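Local coordinates for protein TssK C (Escherichia coli, PDB 5M2Y) that forms part of the type VI secretion baseplate and probably binds the membrane complex, here as its C-terminal domain, at residues A[4-9]-A[28-33]; A[45-50]-A[70-75]; A[65-70]-A[100-105]; A[76-81]-A[125-130]. All blocks are in the same frame, centred on the assembly; numbering follows the deposited sequence.

Contact 1. Residues A[4-9]-A[28-33]; sequences VFIELK and ADFWLS
I6 reaches toward the ring of F30 across the width of a strand, a good example of how side chains meet over a small neighbour in a β-sheet. Strands 3-11 and 28-35 are not partners: both pair antiparallel with strand 121-128, which lies between them. A126 of that middle strand also touches I6 and F30.

Followed outward from the backbone, I6 starts with a CB too distant to touch the ring. At this branch point CG2 stands anti to the backbone N, while CG1 lies beside that N (chi1 -68°). CG1 stops 5.0 Å short of F30 CE2, and the last carbon closes the gap: CD1 comes to 3.9 Å from F30 CE2 and 4.2 Å from F30 CD2. It arrives at the ring edge, near the ring plane, and the two side chains cross at about a right angle. To get there CD1 is turned away from a staggered position, with chi2 at 119°.

The second pair is looser. L8 CD1 and L32 CD2, each the end of a leucine branch, stand 4.4 Å apart. L32 and F30 also pack on L93 of strand 89-95, continuing the apolar layer to the next strand.

No hydrogen bond joins 4-9 to 28-33 directly; the backbone bonds of I6 and F30 go to L124 and L93. With carbon meeting carbon throughout, cohesion across this contact rests on dispersion and the exclusion of water, forces that impose little directional preference.

Contact 2. Residues A[45-50]-A[70-75]; sequences TKFPQL and VIIRPV
A helix laid on a β-sheet is joined here to the outermost strand of that sheet: P48 and F47 of helix 40-50 meet I72 and P74 of strand 70-75. The two segments run nearly antiparallel, at 168°, with their axes approaching to 7.7 Å.

I72 is the central residue on the strand side. Its CG2, anti to the backbone N, lies 4.0 Å from F47 CD2 and approaches the aromatic ring obliquely. The phenylalanine side chain, with CG anti to its own backbone N (chi1 -172°), crosses the isoleucine at about a right angle and also packs on F91 and L32, so the ring links helix, edge strand and the strands further in. P48 works closer to the backbone. Its CB sits 3.2 Å from I72 O, while CG faces P74 CD at 4.1 Å, the two side chains crossing at about a right angle.

A proline within a helix cannot donate an amide hydrogen, and the helix is kinked here: the nitrogens of P48 and Q49 lack the usual bond to the residue four back. Q49 N bonds three back to K46 O, which also takes the regular bond from L50 N.

No direct hydrogen bond spans the contact. I71 and R73 pair their backbones with strand 89-95, whereas the amide of I72 is served by a bridging water, which accepts from I72 N at 2.9 Å and donates to P48 O at 2.7 Å.

Contact 3. Residues A[65-70]-A[100-105]; sequences VALSGV and ARAMLD
L67 forks against A102 and M103, and these three residues bury most of the surface in the contact. The setting is a loop packed on a helix: residues 65-70 lead into strand 70-75, and helix 97-106 follows strand 89-95, the neighbour of 70-75 in the antiparallel sheet.

L67 gives up the most surface. Its CG stands anti to the backbone N (chi1 176°), which sends the branched end across to the helix, where each methyl finds its own residue. CD1 takes the methyl of A102, with CB at 3.9 Å. CD2 goes to M103, whose CG lies 3.7 Å from it. Because A99 also touches L67, the leucine rests on A102 and M103, neighbours in sequence, and on A99, about one turn before them.

M103 contributes by its shape. The chain is extended as far as SD and then bends at chi3 (-72°), curling its end beside the same leucine methyl. M103 also packs on L95 of strand 89-95 and on L19 of a loop.

The attachment is made by side chains alone, with no hydrogen bond between the two segments. Backbone bonds tie L67 to A53 and G69 to S96, and the positive phi of G69 is one that favours glycine. Beside L67 CD2, the bent methionine brings SD to 4.0 Å and the terminal CE to 4.1 Å.

Contact 4. Residues A[76-81]-A[125-130]; sequences THVPAA and FAVLRT
V127 faces V78 and A80, and the interactions between these three residues are all apolar. One methyl does the work: V127 CG2 lies 4.0 Å from A80 CB and 4.4 Å from V78 CG1, so a single branch serves two residues of the opposing segment. It reaches them because CG1 stands anti to the backbone N (chi1 174°), leaving CG2 beside that N and anti to the carbonyl carbon. A80 offers its whole side chain, one methyl, and V78 the end of a branch. Their separation along the sequence is a single residue, P79.

The chain bends at this intervening residue. P79 is the centre of an inverse gamma turn, in which A80 N is bonded weakly to V78 O at 2.8 Å. On either side of the turn V78 and A80 both direct their CB toward the strand, with the A80 and V127 CA atoms 7.2 Å apart.

The strand belongs to the middle of the antiparallel sheet. Strand 121-128 runs between 3-11 and 28-35, and its backbone bonds alternate between the two sides: F125 and V127 pair with W31 and D29, while A126 pairs with V4 and L128 with R2, just before strand 3-11. None goes to 76-81, so the loop lies over one face of the strand, held by side chains.

Aromatic packing adds to this. The indole of W31, from strand 28-35, touches V127, V78 and P79, so it packs against both strand and loop. A separate aromatic contact sets the rings of F125 and F5 edge-to-face.

Outside the apolar pairs, R129 NH1 makes a long, weak ion pair with D29 OD1 of strand 28-35.

In the fold
Contacts 1, 2 and 4 reach one antiparallel sheet; contact 3 joins the loop before strand 70-75 to helix 97-106 beside it. Contact 1 lies near the middle, about 6 Å from the chain centre. Contact 4, its centre about 10 Å from that of contact 1, uses strand 121-128 between those of contact 1. Contact 2 sits at the outer strand 70-75, its centre about 15 Å from that of contact 1, yet W31 meets V75 to connect them. Contact 3 shares V70 with contact 2, their centres about 16 Å apart, and contact 4 takes up the chain where contact 2 ends. Along the sequence contact 1 closes before the others open, whereas contact 3 alternates with both 2 and 4, tying distant parts of the chain into one compact domain.

Contact 1. Residues A[4-9]-A[28-33]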
loop_
_atom_site.group_PDB
_atom_site.type_symbol
_atom_site.label_atom_id
_atom_site.label_comp_id
_atom_site.label_asym_id
_atom_site.label_seq_id
_atom_site.Cartn_x
_atom_site.Cartn_y
_atom_site.Cartn_z
ATOM N N VAL A 4 -3.223 -8.018 -9.875
ATOM C CA VAL A 4 -1.867 -8.449 -9.610
ATOM C C VAL A 4 -1.661 -8.321 -8.111
ATOM O O VAL A 4 -1.721 -7.211 -7.575
ATOM C CB VAL A 4 -0.823 -7.623 -10.418
ATOM C CG1 VAL A 4 0.597 -8.083 -10.138
ATOM C CG2 VAL A 4 -1.089 -7.698 -11.903
ATOM N N PHE A 5 -1.452 -9.465 -7.439
ATOM C CA PHE A 5 -1.166 -9.508 -6.016
ATOM C C PHE A 5 0.333 -9.215 -5.879
ATOM O O PHE A 5 1.150 -9.859 -6.545
ATOM C CB PHE A 5 -1.523 -10.888 -5.447
ATOM C CG PHE A 5 -1.218 -11.086 -3.984
ATOM C CD1 PHE A 5 -2.164 -10.792 -3.016
ATOM C CD2 PHE A 5 0.003 -11.606 -3.579
ATOM C CE1 PHE A 5 -1.878 -10.985 -1.661
ATOM C CE2 PHE A 5 0.291 -11.791 -2.226
ATOM C CZ PHE A 5 -0.654 -11.489 -1.276
ATOM N N ILE A 6 0.688 -8.223 -5.038
ATOM C CA ILE A 6 2.081 -7.855 -4.799
ATOM C C ILE A 6 2.423 -8.337 -3.418
ATOM O O ILE A 6 1.876 -7.834 -2.449
ATOM C CB ILE A 6 2.382 -6.338 -5.032
ATOM C CG1 ILE A 6 2.256 -5.988 -6.512
ATOM C CG2 ILE A 6 3.791 -5.945 -4.559
ATOM C CD1 ILE A 6 1.230 -5.005 -6.751
ATOM N N GLU A 7 3.334 -9.321 -3.349
ATOM C CA GLU A 7 3.802 -9.888 -2.096
ATOM C C GLU A 7 4.496 -8.814 -1.275
ATOM O O GLU A 7 5.350 -8.103 -1.797
ATOM C CB GLU A 7 4.766 -11.049 -2.361
ATOM N N LEU A 8 4.087 -8.661 -0.017
ATOM C CA LEU A 8 4.700 -7.704 0.896
ATOM C C LEU A 8 5.489 -8.500 1.917
ATOM O O LEU A 8 4.973 -9.469 2.487
ATOM C CB LEU A 8 3.660 -6.777 1.582
ATOM C CG LEU A 8 2.898 -5.786 0.706
ATOM C CD1 LEU A 8 1.883 -5.028 1.504
ATOM C CD2 LEU A 8 3.854 -4.775 0.022
ATOM N N LYS A 9 6.759 -8.141 2.091
ATOM C CA LYS A 9 7.630 -8.765 3.069
ATOM C C LYS A 9 7.679 -7.825 4.284
ATOM O O LYS A 9 8.055 -6.665 4.139
ATOM C CB LYS A 9 9.028 -9.008 2.478
ATOM C CG LYS A 9 9.119 -10.215 1.557
ATOM C CD LYS A 9 10.042 -9.981 0.336
ATOM C CE LYS A 9 10.833 -11.172 -0.207
ATOM N NZ LYS A 9 10.538 -12.473 0.457
ATOM N N ALA A 28 -1.718 1.007 -13.805
ATOM C CA ALA A 28 -2.217 0.289 -12.638
ATOM C C ALA A 28 -2.516 1.210 -11.488
ATOM O O ALA A 28 -1.840 2.222 -11.309
ATOM C CB ALA A 28 -1.259 -0.786 -12.192
ATOM N N ASP A 29 -3.549 0.848 -10.728
ATOM C CA ASP A 29 -3.979 1.531 -9.515
ATOM C C ASP A 29 -3.834 0.524 -8.400
ATOM O O ASP A 29 -4.050 -0.668 -8.612
ATOM C CB ASP A 29 -5.406 2.038 -9.641
ATOM C CG ASP A 29 -5.560 3.064 -10.748
ATOM O OD1 ASP A 29 -4.843 4.106 -10.708
ATOM O OD2 ASP A 29 -6.423 2.856 -11.628
ATOM N N PHE A 30 -3.416 0.993 -7.228
ATOM C CA PHE A 30 -3.103 0.137 -6.092
ATOM C C PHE A 30 -4.059 0.257 -4.924
ATOM O O PHE A 30 -4.598 1.325 -4.661
ATOM C CB PHE A 30 -1.675 0.435 -5.624
ATOM C CG PHE A 30 -0.603 0.186 -6.659
ATOM C CD1 PHE A 30 -0.276 1.161 -7.591
ATOM C CD2 PHE A 30 0.094 -1.007 -6.681
ATOM C CE1 PHE A 30 0.702 0.934 -8.544
ATOM C CE2 PHE A 30 1.081 -1.232 -7.642
ATOM C CZ PHE A 30 1.387 -0.252 -8.557
ATOM N N TRP A 31 -4.248 -0.863 -4.220
ATOM C CA TRP A 31 -5.083 -0.949 -3.024
ATOM C C TRP A 31 -4.409 -1.775 -1.960
ATOM O O TRP A 31 -3.761 -2.779 -2.257
ATOM C CB TRP A 31 -6.435 -1.620 -3.306
ATOM C CG TRP A 31 -7.433 -0.753 -3.978
ATOM C CD1 TRP A 31 -8.454 -0.066 -3.398
ATOM C CD2 TRP A 31 -7.535 -0.523 -5.384
ATOM N NE1 TRP A 31 -9.175 0.606 -4.353
ATOM C CE2 TRP A 31 -8.623 0.352 -5.584
ATOM C CE3 TRP A 31 -6.809 -0.962 -6.497
ATOM C CZ2 TRP A 31 -8.978 0.809 -6.853
ATOM C CZ3 TRP A 31 -7.161 -0.515 -7.745
ATOM C CH2 TRP A 31 -8.252 0.335 -7.924
ATOM N N LEU A 32 -4.633 -1.381 -0.717
ATOM C CA LEU A 32 -4.176 -2.113 0.450
ATOM C C LEU A 32 -5.365 -2.792 1.125
ATOM O O LEU A 32 -6.439 -2.199 1.248
ATOM C CB LEU A 32 -3.492 -1.161 1.448
ATOM C CG LEU A 32 -2.090 -0.664 1.109
ATOM C CD1 LEU A 32 -1.671 0.453 2.054
ATOM C CD2 LEU A 32 -1.071 -1.816 1.109
ATOM N N SER A 33 -5.171 -4.043 1.524
ATOM C CA SER A 33 -6.165 -4.811 2.284
ATOM C C SER A 33 -5.528 -4.979 3.662
ATOM O O SER A 33 -4.373 -5.393 3.746
ATOM C CB SER A 33 -6.445 -6.158 1.625
ATOM O OG SER A 33 -7.150 -7.028 2.488
#

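Contact 2. Residues A[45-50]-A[70-75]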
loop_
_atom_site.group_PDB
_atom_site.type_symbol
_atom_site.label_atom_id
_atom_site.label_comp_id
_atom_site.label_asym_id
_atom_site.label_seq_id
_atom_site.Cartn_x
_atom_site.Cartn_y
_atom_site.Cartn_z
ATOM N N THR A 45 -10.692 4.804 10.200
ATOM C CA THR A 45 -10.490 6.188 10.597
ATOM C C THR A 45 -8.999 6.578 10.686
ATOM O O THR A 45 -8.613 7.604 10.141
ATOM C CB THR A 45 -11.231 6.401 11.933
ATOM O OG1 THR A 45 -12.638 6.243 11.716
ATOM C CG2 THR A 45 -10.938 7.746 12.582
ATOM N N LYS A 46 -8.179 5.753 11.359
ATOM C CA LYS A 46 -6.779 6.002 11.716
ATOM C C LYS A 46 -5.716 5.504 10.747
ATOM O O LYS A 46 -4.693 6.174 10.616
ATOM C CB LYS A 46 -6.513 5.422 13.106
ATOM C CG LYS A 46 -7.318 6.091 14.211
ATOM C CD LYS A 46 -6.876 5.559 15.554
ATOM C CE LYS A 46 -7.661 6.096 16.721
ATOM N NZ LYS A 46 -7.225 5.429 17.962
ATOM N N PHE A 47 -5.936 4.351 10.084
ATOM C CA PHE A 47 -4.961 3.794 9.131
ATOM C C PHE A 47 -4.474 4.820 8.083
ATOM O O PHE A 47 -3.261 4.894 7.893
ATOM C CB PHE A 47 -5.466 2.510 8.458
ATOM C CG PHE A 47 -4.424 1.808 7.624
ATOM C CD1 PHE A 47 -3.488 0.963 8.209
ATOM C CD2 PHE A 47 -4.379 1.988 6.255
ATOM C CE1 PHE A 47 -2.515 0.318 7.430
ATOM C CE2 PHE A 47 -3.404 1.347 5.479
ATOM C CZ PHE A 47 -2.487 0.511 6.071
ATOM N N PRO A 48 -5.335 5.659 7.442
ATOM C CA PRO A 48 -4.815 6.633 6.455
ATOM C C PRO A 48 -3.812 7.651 7.014
ATOM O O PRO A 48 -3.035 8.219 6.253
ATOM C CB PRO A 48 -6.079 7.326 5.950
ATOM C CG PRO A 48 -7.168 6.319 6.176
ATOM C CD PRO A 48 -6.812 5.701 7.481
ATOM N N GLN A 49 -3.845 7.893 8.335
ATOM C CA GLN A 49 -2.927 8.814 9.011
ATOM C C GLN A 49 -1.755 8.115 9.672
ATOM O O GLN A 49 -0.712 8.729 9.842
ATOM C CB GLN A 49 -3.676 9.681 10.021
ATOM C CG GLN A 49 -4.548 10.705 9.322
ATOM C CD GLN A 49 -5.087 11.761 10.231
ATOM O OE1 GLN A 49 -5.946 11.488 11.058
ATOM N NE2 GLN A 49 -4.615 12.993 10.068
ATOM N N LEU A 50 -1.916 6.840 10.040
ATOM C CA LEU A 50 -0.861 6.061 10.683
ATOM C C LEU A 50 0.092 5.407 9.690
ATOM O O LEU A 50 1.295 5.413 9.923
ATOM C CB LEU A 50 -1.442 5.013 11.633
ATOM C CG LEU A 50 -2.090 5.563 12.900
ATOM C CD1 LEU A 50 -2.863 4.504 13.613
ATOM C CD2 LEU A 50 -1.054 6.157 13.842
ATOM N N VAL A 70 1.270 10.433 -1.508
ATOM C CA VAL A 70 0.550 9.190 -1.302
ATOM C C VAL A 70 -0.599 9.496 -0.346
ATOM O O VAL A 70 -0.360 9.881 0.796
ATOM C CB VAL A 70 1.459 8.054 -0.786
ATOM C CG1 VAL A 70 0.686 6.749 -0.627
ATOM C CG2 VAL A 70 2.660 7.859 -1.697
ATOM N N ILE A 71 -1.841 9.397 -0.843
ATOM C CA ILE A 71 -3.015 9.631 -0.021
ATOM C C ILE A 71 -3.718 8.297 0.089
ATOM O O ILE A 71 -4.078 7.705 -0.918
ATOM C CB ILE A 71 -3.955 10.734 -0.564
ATOM C CG1 ILE A 71 -3.214 12.057 -0.744
ATOM C CG2 ILE A 71 -5.157 10.926 0.372
ATOM C CD1 ILE A 71 -3.950 13.084 -1.633
ATOM N N ILE A 72 -3.873 7.816 1.316
ATOM C CA ILE A 72 -4.544 6.554 1.586
ATOM C C ILE A 72 -6.007 6.881 1.834
ATOM O O ILE A 72 -6.321 7.648 2.732
ATOM C CB ILE A 72 -3.857 5.804 2.756
ATOM C CG1 ILE A 72 -2.408 5.420 2.363
ATOM C CG2 ILE A 72 -4.666 4.570 3.158
ATOM C CD1 ILE A 72 -1.534 4.892 3.511
ATOM N N ARG A 73 -6.891 6.335 1.002
ATOM C CA ARG A 73 -8.320 6.601 1.151
ATOM C C ARG A 73 -9.097 5.334 1.456
ATOM O O ARG A 73 -8.973 4.359 0.710
ATOM C CB ARG A 73 -8.905 7.239 -0.112
ATOM C CG ARG A 73 -8.195 8.472 -0.592
ATOM C CD ARG A 73 -9.045 9.236 -1.584
ATOM N NE ARG A 73 -8.302 10.329 -2.210
ATOM C CZ ARG A 73 -8.247 11.556 -1.715
ATOM N NH1 ARG A 73 -8.895 11.873 -0.610
ATOM N NH2 ARG A 73 -7.539 12.484 -2.352
ATOM N N PRO A 74 -9.951 5.339 2.506
ATOM C CA PRO A 74 -10.762 4.147 2.766
ATOM C C PRO A 74 -11.782 3.980 1.642
ATOM O O PRO A 74 -12.315 4.966 1.136
ATOM C CB PRO A 74 -11.416 4.446 4.114
ATOM C CG PRO A 74 -11.479 5.902 4.191
ATOM C CD PRO A 74 -10.251 6.406 3.484
ATOM N N VAL A 75 -11.973 2.742 1.201
ATOM C CA VAL A 75 -12.906 2.428 0.123
ATOM C C VAL A 75 -13.916 1.395 0.616
ATOM O O VAL A 75 -13.630 0.627 1.545
ATOM C CB VAL A 75 -12.228 1.972 -1.194
ATOM C CG1 VAL A 75 -11.386 3.082 -1.817
ATOM C CG2 VAL A 75 -11.379 0.735 -0.968
HETATM O O HOH W 1 -2.853 9.171 3.717
#

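Contact 3. Residues A[65-70]-A[100-105]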
loop_
_atom_site.group_PDB
_atom_site.type_symbol
_atom_site.label_atom_id
_atom_site.label_comp_id
_atom_site.label_asym_id
_atom_site.label_seq_id
_atom_site.Cartn_x
_atom_site.Cartn_y
_atom_site.Cartn_z
ATOM N N VAL A 65 13.067 7.933 5.320
ATOM C CA VAL A 65 12.564 8.975 4.412
ATOM C C VAL A 65 11.214 8.544 3.833
ATOM O O VAL A 65 11.071 7.393 3.431
ATOM C CB VAL A 65 13.588 9.391 3.324
ATOM C CG1 VAL A 65 13.008 10.443 2.385
ATOM C CG2 VAL A 65 14.857 9.924 3.968
ATOM N N ALA A 66 10.225 9.447 3.849
ATOM C CA ALA A 66 8.873 9.183 3.366
ATOM C C ALA A 66 8.710 9.611 1.921
ATOM O O ALA A 66 9.413 10.504 1.448
ATOM C CB ALA A 66 7.859 9.923 4.223
ATOM N N LEU A 67 7.764 8.968 1.227
ATOM C CA LEU A 67 7.414 9.316 -0.142
ATOM C C LEU A 67 6.182 10.206 -0.061
ATOM O O LEU A 67 5.150 9.776 0.443
ATOM C CB LEU A 67 7.140 8.063 -0.995
ATOM C CG LEU A 67 6.660 8.316 -2.438
ATOM C CD1 LEU A 67 7.750 8.949 -3.300
ATOM C CD2 LEU A 67 6.159 7.043 -3.070
ATOM N N SER A 68 6.303 11.452 -0.514
ATOM C CA SER A 68 5.165 12.361 -0.496
ATOM C C SER A 68 4.275 12.083 -1.720
ATOM O O SER A 68 4.702 11.421 -2.664
ATOM C CB SER A 68 5.632 13.812 -0.460
ATOM O OG SER A 68 6.267 14.178 -1.665
ATOM N N GLY A 69 3.036 12.562 -1.658
ATOM C CA GLY A 69 2.061 12.389 -2.729
ATOM C C GLY A 69 1.301 11.077 -2.690
ATOM O O GLY A 69 0.760 10.639 -3.710
ATOM N N VAL A 70 1.270 10.433 -1.508
ATOM C CA VAL A 70 0.550 9.190 -1.302
ATOM C C VAL A 70 -0.599 9.496 -0.346
ATOM O O VAL A 70 -0.360 9.881 0.796
ATOM C CB VAL A 70 1.459 8.054 -0.786
ATOM C CG1 VAL A 70 0.686 6.749 -0.627
ATOM C CG2 VAL A 70 2.660 7.859 -1.697
ATOM N N ALA A 100 3.878 7.743 -8.069
ATOM C CA ALA A 100 3.699 6.565 -8.915
ATOM C C ALA A 100 4.967 6.281 -9.716
ATOM O O ALA A 100 5.445 5.150 -9.718
ATOM C CB ALA A 100 2.532 6.787 -9.856
ATOM N N ARG A 101 5.534 7.321 -10.340
ATOM C CA ARG A 101 6.760 7.226 -11.114
ATOM C C ARG A 101 7.929 6.778 -10.232
ATOM O O ARG A 101 8.655 5.884 -10.636
ATOM C CB ARG A 101 7.069 8.578 -11.802
ATOM C CG ARG A 101 8.324 8.586 -12.683
ATOM C CD ARG A 101 8.528 9.923 -13.375
ATOM N N ALA A 102 8.087 7.373 -9.026
ATOM C CA ALA A 102 9.170 7.042 -8.090
ATOM C C ALA A 102 9.166 5.572 -7.696
ATOM O O ALA A 102 10.224 4.964 -7.685
ATOM C CB ALA A 102 9.100 7.925 -6.846
ATOM N N MET A 103 7.982 4.996 -7.405
ATOM C CA MET A 103 7.850 3.589 -7.019
ATOM C C MET A 103 8.102 2.651 -8.199
ATOM O O MET A 103 8.841 1.679 -8.053
ATOM C CB MET A 103 6.473 3.316 -6.416
ATOM C CG MET A 103 6.325 3.865 -5.033
ATOM S SD MET A 103 4.740 3.472 -4.323
ATOM C CE MET A 103 3.741 4.492 -5.239
ATOM N N LEU A 104 7.489 2.943 -9.356
ATOM C CA LEU A 104 7.638 2.126 -10.553
ATOM C C LEU A 104 9.070 2.136 -11.097
ATOM O O LEU A 104 9.577 1.076 -11.457
ATOM C CB LEU A 104 6.601 2.508 -11.618
ATOM C CG LEU A 104 5.131 2.252 -11.238
ATOM C CD1 LEU A 104 4.188 3.024 -12.120
ATOM C CD2 LEU A 104 4.801 0.745 -11.236
ATOM N N ASP A 105 9.738 3.302 -11.082
ATOM C CA ASP A 105 11.129 3.429 -11.537
ATOM C C ASP A 105 12.103 2.704 -10.615
ATOM O O ASP A 105 13.074 2.117 -11.097
ATOM C CB ASP A 105 11.549 4.899 -11.665
ATOM C CG ASP A 105 10.987 5.624 -12.869
ATOM O OD1 ASP A 105 10.388 4.964 -13.746
ATOM O OD2 ASP A 105 11.168 6.851 -12.949
#

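Contact 4. Residues A[76-81]-A[125-130]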
loop_
_atom_site.group_PDB
_atom_site.type_symbol
_atom_site.label_atom_id
_atom_site.label_comp_id
_atom_site.label_asym_id
_atom_site.label_seq_id
_atom_site.Cartn_x
_atom_site.Cartn_y
_atom_site.Cartn_z
ATOM N N THR A 76 -15.102 1.385 -0.006
ATOM C CA THR A 76 -16.143 0.416 0.337
ATOM C C THR A 76 -15.730 -0.983 -0.148
ATOM O O THR A 76 -15.974 -1.970 0.545
ATOM C CB THR A 76 -17.496 0.847 -0.232
ATOM O OG1 THR A 76 -17.371 1.021 -1.635
ATOM C CG2 THR A 76 -18.019 2.132 0.381
ATOM N N HIS A 77 -15.078 -1.048 -1.329
ATOM C CA HIS A 77 -14.604 -2.277 -1.961
ATOM C C HIS A 77 -13.590 -1.985 -3.050
ATOM O O HIS A 77 -13.572 -0.888 -3.610
ATOM C CB HIS A 77 -15.773 -3.086 -2.558
ATOM C CG HIS A 77 -16.666 -2.319 -3.480
ATOM N ND1 HIS A 77 -16.930 -2.749 -4.759
ATOM C CD2 HIS A 77 -17.365 -1.185 -3.262
ATOM C CE1 HIS A 77 -17.766 -1.868 -5.283
ATOM N NE2 HIS A 77 -18.053 -0.909 -4.413
ATOM N N VAL A 78 -12.758 -2.995 -3.349
ATOM C CA VAL A 78 -11.772 -2.966 -4.421
ATOM C C VAL A 78 -12.561 -3.315 -5.704
ATOM O O VAL A 78 -13.345 -4.271 -5.697
ATOM C CB VAL A 78 -10.575 -3.910 -4.132
ATOM C CG1 VAL A 78 -9.626 -4.017 -5.324
ATOM C CG2 VAL A 78 -9.827 -3.470 -2.880
ATOM N N PRO A 79 -12.422 -2.513 -6.785
ATOM C CA PRO A 79 -13.195 -2.772 -8.014
ATOM C C PRO A 79 -12.652 -3.928 -8.862
ATOM O O PRO A 79 -12.352 -3.753 -10.049
ATOM C CB PRO A 79 -13.112 -1.434 -8.750
ATOM C CG PRO A 79 -11.785 -0.906 -8.368
ATOM C CD PRO A 79 -11.552 -1.332 -6.946
ATOM N N ALA A 80 -12.551 -5.114 -8.242
ATOM C CA ALA A 80 -12.052 -6.337 -8.864
ATOM C C ALA A 80 -12.316 -7.533 -7.961
ATOM O O ALA A 80 -12.516 -7.358 -6.755
ATOM C CB ALA A 80 -10.563 -6.213 -9.129
ATOM N N ALA A 81 -12.299 -8.747 -8.546
ATOM C CA ALA A 81 -12.528 -9.997 -7.831
ATOM C C ALA A 81 -11.281 -10.384 -7.054
ATOM O O ALA A 81 -10.262 -10.751 -7.639
ATOM C CB ALA A 81 -12.920 -11.098 -8.808
ATOM N N PHE A 125 -2.604 -5.097 -3.713
ATOM C CA PHE A 125 -3.179 -5.499 -4.998
ATOM C C PHE A 125 -3.084 -4.324 -5.977
ATOM O O PHE A 125 -3.278 -3.175 -5.588
ATOM C CB PHE A 125 -4.673 -5.836 -4.845
ATOM C CG PHE A 125 -5.028 -6.991 -3.949
ATOM C CD1 PHE A 125 -5.251 -6.798 -2.595
ATOM C CD2 PHE A 125 -5.201 -8.266 -4.471
ATOM C CE1 PHE A 125 -5.579 -7.873 -1.767
ATOM C CE2 PHE A 125 -5.541 -9.339 -3.646
ATOM C CZ PHE A 125 -5.730 -9.137 -2.299
ATOM N N ALA A 126 -2.820 -4.627 -7.251
ATOM C CA ALA A 126 -2.835 -3.648 -8.330
ATOM C C ALA A 126 -3.878 -4.115 -9.331
ATOM O O ALA A 126 -3.961 -5.311 -9.636
ATOM C CB ALA A 126 -1.476 -3.531 -8.998
ATOM N N VAL A 127 -4.679 -3.184 -9.778
ATOM C CA VAL A 127 -5.681 -3.479 -10.764
ATOM C C VAL A 127 -5.167 -2.858 -12.039
ATOM O O VAL A 127 -4.916 -1.712 -12.086
ATOM C CB VAL A 127 -7.038 -2.929 -10.378
ATOM C CG1 VAL A 127 -8.053 -3.123 -11.476
ATOM C CG2 VAL A 127 -7.516 -3.615 -9.128
ATOM N N LEU A 128 -4.952 -3.679 -13.045
ATOM C CA LEU A 128 -4.447 -3.174 -14.299
ATOM C C LEU A 128 -5.494 -2.395 -15.079
ATOM O O LEU A 128 -6.609 -2.804 -15.192
ATOM C CB LEU A 128 -3.870 -4.303 -15.148
ATOM C CG LEU A 128 -2.823 -5.131 -14.451
ATOM C CD1 LEU A 128 -2.291 -6.288 -15.256
ATOM C CD2 LEU A 128 -1.685 -4.281 -13.941
ATOM N N ARG A 129 -5.100 -1.258 -15.609
ATOM C CA ARG A 129 -5.994 -0.433 -16.388
ATOM C C ARG A 129 -6.071 -0.914 -17.823
ATOM O O ARG A 129 -5.061 -1.300 -18.400
ATOM C CB ARG A 129 -5.543 1.043 -16.343
ATOM C CG ARG A 129 -5.570 1.624 -14.955
ATOM C CD ARG A 129 -5.298 3.085 -14.864
ATOM N NE ARG A 129 -3.949 3.395 -15.272
ATOM C CZ ARG A 129 -3.140 4.225 -14.633
ATOM N NH1 ARG A 129 -3.525 4.832 -13.550
ATOM N NH2 ARG A 129 -1.946 4.480 -15.123
ATOM N N THR A 130 -7.279 -0.891 -18.359
ATOM C CA THR A 130 -7.625 -1.263 -19.749
ATOM C C THR A 130 -6.672 -2.189 -20.547
ATOM O O THR A 130 -5.817 -1.736 -21.302
ATOM C CB THR A 130 -7.988 -0.016 -20.560
#